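Local coordinates for polysaccharide deacetylase-like protein (Bacillus anthracis, PDB 4V33) that probably removes acetyl groups from cell-wall polysaccharides with a zinc-dependent deacetylase domain and is required for osmotic stability and cell shape maintenance, at residues E45-E57 / T61-T73. Sequence-based numbering, arbitrary orientation.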
loop_
_atom_site.group_PDB
_atom_site.type_symbol
_atom_site.label_atom_id
_atom_site.label_comp_id
_atom_site.label_asym_id
_atom_site.label_seq_id
_atom_site.Cartn_x
_atom_site.Cartn_y
_atom_site.Cartn_z
ATOM N N GLU A 45 5.270 25.305 18.929
ATOM C CA GLU A 45 5.748 26.259 19.923
ATOM C C GLU A 45 4.744 26.447 21.057
ATOM O O GLU A 45 5.131 26.518 22.219
ATOM C CB GLU A 45 6.084 27.604 19.274
ATOM C CG GLU A 45 6.553 28.668 20.255
ATOM C CD GLU A 45 7.945 29.188 19.942
ATOM O OE1 GLU A 45 8.637 28.580 19.097
ATOM O OE2 GLU A 45 8.347 30.209 20.539
ATOM N N GLN A 46 3.459 26.533 20.725
ATOM C CA GLN A 46 2.421 26.562 21.758
ATOM C C GLN A 46 1.091 26.009 21.257
ATOM O O GLN A 46 0.792 26.048 20.058
ATOM C CB GLN A 46 2.231 27.971 22.332
ATOM C CG GLN A 46 1.551 28.930 21.380
ATOM C CD GLN A 46 1.229 30.273 22.013
ATOM O OE1 GLN A 46 0.243 30.413 22.739
ATOM N NE2 GLN A 46 2.057 31.273 21.729
ATOM N N GLY A 47 0.296 25.487 22.185
ATOM C CA GLY A 47 -1.009 24.951 21.858
ATOM C C GLY A 47 -0.971 23.495 21.443
ATOM O O GLY A 47 0.088 22.929 21.170
ATOM N N LYS A 48 -2.145 22.879 21.409
ATOM C CA LYS A 48 -2.270 21.493 20.994
ATOM C C LYS A 48 -3.491 21.348 20.111
ATOM O O LYS A 48 -4.577 21.809 20.457
ATOM C CB LYS A 48 -2.386 20.571 22.210
ATOM C CG LYS A 48 -1.148 20.551 23.096
ATOM C CD LYS A 48 0.022 19.855 22.410
ATOM C CE LYS A 48 -0.182 18.346 22.361
ATOM N NZ LYS A 48 1.006 17.626 21.816
ATOM N N ILE A 49 -3.295 20.727 18.956
ATOM C CA ILE A 49 -4.386 20.432 18.049
ATOM C C ILE A 49 -4.978 19.082 18.422
ATOM O O ILE A 49 -4.248 18.112 18.618
ATOM C CB ILE A 49 -3.889 20.372 16.598
ATOM C CG1 ILE A 49 -3.383 21.747 16.154
ATOM C CG2 ILE A 49 -4.991 19.864 15.673
ATOM C CD1 ILE A 49 -2.599 21.717 14.860
ATOM N N SER A 50 -6.299 19.026 18.545
ATOM C CA SER A 50 -6.981 17.745 18.710
ATOM C C SER A 50 -8.196 17.704 17.797
ATOM O O SER A 50 -8.538 18.696 17.153
ATOM C CB SER A 50 -7.398 17.523 20.161
ATOM O OG SER A 50 -8.332 18.502 20.575
ATOM N N TYR A 51 -8.840 16.547 17.729
ATOM C CA TYR A 51 -10.050 16.408 16.935
ATOM C C TYR A 51 -10.911 15.289 17.491
ATOM O O TYR A 51 -10.417 14.398 18.188
ATOM C CB TYR A 51 -9.721 16.157 15.457
ATOM C CG TYR A 51 -8.662 15.107 15.221
ATOM C CD1 TYR A 51 -9.001 13.768 15.107
ATOM C CD2 TYR A 51 -7.321 15.456 15.097
ATOM C CE1 TYR A 51 -8.037 12.798 14.889
ATOM C CE2 TYR A 51 -6.349 14.495 14.880
ATOM C CZ TYR A 51 -6.714 13.168 14.774
ATOM O OH TYR A 51 -5.759 12.201 14.557
ATOM N N ASN A 52 -12.206 15.345 17.202
ATOM C CA ASN A 52 -13.102 14.275 17.612
ATOM C C ASN A 52 -12.641 12.957 17.000
ATOM O O ASN A 52 -12.239 12.921 15.840
ATOM C CB ASN A 52 -14.542 14.586 17.202
ATOM C CG ASN A 52 -15.074 15.845 17.855
ATOM O OD1 ASN A 52 -14.515 16.330 18.837
ATOM N ND2 ASN A 52 -16.162 16.377 17.314
ATOM N N PRO A 53 -12.679 11.871 17.787
ATOM C CA PRO A 53 -12.181 10.570 17.327
ATOM C C PRO A 53 -12.788 10.140 15.996
ATOM O O PRO A 53 -13.972 10.369 15.747
ATOM C CB PRO A 53 -12.634 9.618 18.434
ATOM C CG PRO A 53 -12.682 10.467 19.650
ATOM C CD PRO A 53 -13.138 11.826 19.186
ATOM N N ILE A 54 -11.970 9.531 15.147
ATOM C CA ILE A 54 -12.450 9.004 13.881
ATOM C C ILE A 54 -12.093 7.535 13.759
ATOM O O ILE A 54 -11.259 7.027 14.510
ATOM C CB ILE A 54 -11.860 9.765 12.680
ATOM C CG1 ILE A 54 -10.331 9.778 12.752
ATOM C CG2 ILE A 54 -12.422 11.175 12.628
ATOM C CD1 ILE A 54 -9.661 10.360 11.513
ATOM N N THR A 55 -12.743 6.853 12.823
ATOM C CA THR A 55 -12.400 5.476 12.495
ATOM C C THR A 55 -12.114 5.421 11.008
ATOM O O THR A 55 -12.196 6.438 10.318
ATOM C CB THR A 55 -13.542 4.500 12.815
ATOM O OG1 THR A 55 -14.634 4.718 11.910
ATOM C CG2 THR A 55 -14.017 4.676 14.250
ATOM N N HIS A 56 -11.791 4.236 10.500
ATOM C CA HIS A 56 -11.480 4.083 9.080
ATOM C C HIS A 56 -12.674 4.422 8.183
ATOM O O HIS A 56 -12.507 4.680 6.991
ATOM C CB HIS A 56 -10.982 2.663 8.781
ATOM C CG HIS A 56 -12.009 1.599 9.017
ATOM N ND1 HIS A 56 -12.261 1.073 10.264
ATOM C CD2 HIS A 56 -12.840 0.955 8.163
ATOM C CE1 HIS A 56 -13.208 0.156 10.171
ATOM N NE2 HIS A 56 -13.576 0.064 8.907
ATOM N N GLU A 57 -13.872 4.418 8.763
ATOM C CA GLU A 57 -15.085 4.720 8.013
ATOM C C GLU A 57 -15.441 6.205 8.039
ATOM O O GLU A 57 -16.324 6.643 7.306
ATOM C CB GLU A 57 -16.263 3.901 8.548
ATOM C CG GLU A 57 -16.109 2.399 8.353
ATOM C CD GLU A 57 -17.292 1.613 8.888
ATOM O OE1 GLU A 57 -17.534 1.655 10.113
ATOM O OE2 GLU A 57 -17.980 0.951 8.082
ATOM N N THR A 61 -14.902 15.266 10.907
ATOM C CA THR A 61 -14.683 15.426 12.339
ATOM C C THR A 61 -14.680 16.911 12.663
ATOM O O THR A 61 -14.989 17.736 11.805
ATOM C CB THR A 61 -13.342 14.806 12.789
ATOM O OG1 THR A 61 -13.233 14.884 14.213
ATOM C CG2 THR A 61 -12.161 15.535 12.149
ATOM N N THR A 62 -14.350 17.249 13.904
ATOM C CA THR A 62 -14.185 18.641 14.290
ATOM C C THR A 62 -12.828 18.826 14.950
ATOM O O THR A 62 -12.460 18.073 15.850
ATOM C CB THR A 62 -15.295 19.097 15.251
ATOM O OG1 THR A 62 -16.572 18.904 14.627
ATOM C CG2 THR A 62 -15.123 20.564 15.614
ATOM N N ILE A 63 -12.089 19.831 14.493
ATOM C CA ILE A 63 -10.771 20.138 15.035
ATOM C C ILE A 63 -10.886 21.198 16.130
ATOM O O ILE A 63 -11.686 22.125 16.025
ATOM C CB ILE A 63 -9.829 20.635 13.913
ATOM C CG1 ILE A 63 -9.640 19.535 12.863
ATOM C CG2 ILE A 63 -8.481 21.074 14.475
ATOM C CD1 ILE A 63 -9.011 20.022 11.569
ATOM N N HIS A 64 -10.098 21.048 17.191
ATOM C CA HIS A 64 -10.075 22.032 18.265
ATOM C C HIS A 64 -8.642 22.366 18.637
ATOM O O HIS A 64 -7.720 21.603 18.338
ATOM C CB HIS A 64 -10.775 21.490 19.511
ATOM C CG HIS A 64 -12.164 20.992 19.264
ATOM N ND1 HIS A 64 -13.265 21.822 19.282
ATOM C CD2 HIS A 64 -12.631 19.749 19.005
ATOM C CE1 HIS A 64 -14.352 21.110 19.042
ATOM N NE2 HIS A 64 -13.995 19.851 18.868
ATOM N N MET A 65 -8.461 23.499 19.310
ATOM C CA MET A 65 -7.171 23.811 19.901
ATOM C C MET A 65 -7.296 24.010 21.404
ATOM O O MET A 65 -8.243 24.632 21.885
ATOM C CB MET A 65 -6.557 25.061 19.281
ATOM C CG MET A 65 -5.176 25.373 19.838
ATOM S SD MET A 65 -3.840 24.891 18.740
ATOM C CE MET A 65 -4.607 25.401 17.230
ATOM N N THR A 66 -6.330 23.479 22.141
ATOM C CA THR A 66 -6.258 23.711 23.575
ATOM C C THR A 66 -4.858 24.175 23.951
ATOM O O THR A 66 -3.972 24.254 23.097
ATOM C CB THR A 66 -6.619 22.444 24.371
ATOM O OG1 THR A 66 -5.841 21.339 23.893
ATOM C CG2 THR A 66 -8.095 22.124 24.210
ATOM N N ASP A 67 -4.676 24.504 25.227
ATOM C CA ASP A 67 -3.364 24.842 25.771
ATOM C C ASP A 67 -2.709 26.056 25.106
ATOM O O ASP A 67 -1.484 26.180 25.107
ATOM C CB ASP A 67 -2.421 23.635 25.699
ATOM C CG ASP A 67 -3.003 22.396 26.357
ATOM O OD1 ASP A 67 -3.766 22.538 27.335
ATOM O OD2 ASP A 67 -2.696 21.277 25.894
ATOM N N ILE A 68 -3.519 26.945 24.538
ATOM C CA ILE A 68 -2.984 28.175 23.956
ATOM C C ILE A 68 -2.584 29.124 25.070
ATOM O O ILE A 68 -3.332 29.311 26.028
ATOM C CB ILE A 68 -3.999 28.892 23.058
ATOM C CG1 ILE A 68 -4.469 27.975 21.936
ATOM C CG2 ILE A 68 -3.379 30.146 22.449
ATOM C CD1 ILE A 68 -5.419 28.651 20.968
ATOM N N LYS A 69 -1.406 29.725 24.941
ATOM C CA LYS A 69 -0.925 30.655 25.954
ATOM C C LYS A 69 -1.219 32.112 25.616
ATOM O O LYS A 69 -1.618 32.871 26.481
ATOM C CB LYS A 69 0.561 30.433 26.231
ATOM C CG LYS A 69 0.837 29.059 26.821
ATOM C CD LYS A 69 -0.099 28.777 27.996
ATOM C CE LYS A 69 -0.259 27.287 28.246
ATOM N NZ LYS A 69 -1.183 27.011 29.386
ATOM N N ASP A 70 -1.038 32.501 24.361
ATOM C CA ASP A 70 -1.374 33.856 23.942
ATOM C C ASP A 70 -2.885 34.083 23.892
ATOM O O ASP A 70 -3.661 33.156 23.648
ATOM C CB ASP A 70 -0.802 34.136 22.544
ATOM C CG ASP A 70 0.603 34.714 22.582
ATOM O OD1 ASP A 70 0.732 35.952 22.674
ATOM O OD2 ASP A 70 1.575 33.934 22.500
ATOM N N THR A 71 -3.294 35.325 24.108
ATOM C CA THR A 71 -4.675 35.750 23.893
ATOM C C THR A 71 -4.922 35.918 22.400
ATOM O O THR A 71 -4.220 36.684 21.745
ATOM C CB THR A 71 -4.950 37.105 24.571
ATOM O OG1 THR A 71 -4.914 36.949 25.995
ATOM C CG2 THR A 71 -6.312 37.649 24.159
ATOM N N LEU A 72 -5.919 35.220 21.866
ATOM C CA LEU A 72 -6.183 35.251 20.429
ATOM C C LEU A 72 -7.624 35.594 20.084
ATOM O O LEU A 72 -8.543 35.315 20.852
ATOM C CB LEU A 72 -5.875 33.881 19.815
ATOM C CG LEU A 72 -4.473 33.290 19.944
ATOM C CD1 LEU A 72 -4.441 31.900 19.337
ATOM C CD2 LEU A 72 -3.446 34.200 19.273
ATOM N N THR A 73 -7.817 36.170 18.901
ATOM C CA THR A 73 -9.163 36.396 18.391
ATOM C C THR A 73 -9.516 35.346 17.347
ATOM O O THR A 73 -10.690 35.103 17.070
ATOM C CB THR A 73 -9.318 37.792 17.766
ATOM O OG1 THR A 73 -8.311 37.988 16.765
ATOM C CG2 THR A 73 -9.184 38.867 18.829
HETATM O O HOH W 1 0.885 25.496 24.969
HETATM O O HOH W 2 -6.765 20.298 21.636
#
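Strands 48-51 and 60-66 form the first beta hairpin of the N-terminal fibronectin type III-like domain, far from the zinc site, and K48 and S50 pair with T66 and H64 as its antiparallel hydrogen-bonded pairs. Two reciprocal backbone bonds tie each pair. N52 N extends the ladder to T62 O, and T61 OG1 ends it by donating to N52 O at 2.7 Å; a chi1 of -175° turns the T61 hydroxyl away from its own N and across to that carbonyl. Strand 48-51 is an edge of its three-stranded sheet, while 60-66 is the middle strand and also bonds to 103-106.

The non-hydrogen-bonded pairs I49-M65 and Y51-I63 send their side chains inward to the opposing sheet of the sandwich, where I119 meets both I49 and I63. I49 lies alongside I63, CG2 to CG2 at 3.9 Å, and its CG1 branch meets M65 CE at 4.0 Å in one of the two conformers modelled for M65. On the other face, a water bonds to K48 O, S50 OG and T66 OG1, bridging the hydroxyls, while N52 OD1 comes to the edge of the H64 ring, 3.6 Å from NE2.

Beyond the paired strands, the extended chain of Q46 reaches the loop at K69 and D70. Its OE1 accepts two backbone N-H groups, K69 N at 2.8 Å and D70 N at 2.9 Å, the latter on a lone pair in the carbonyl plane. NE2 gives a nearly straight bond to the anti lone pair of D70 OD2 at 2.8 Å, so three bonds fix the amide's rotation; D70 OD1 meanwhile forms a salt bridge with K125.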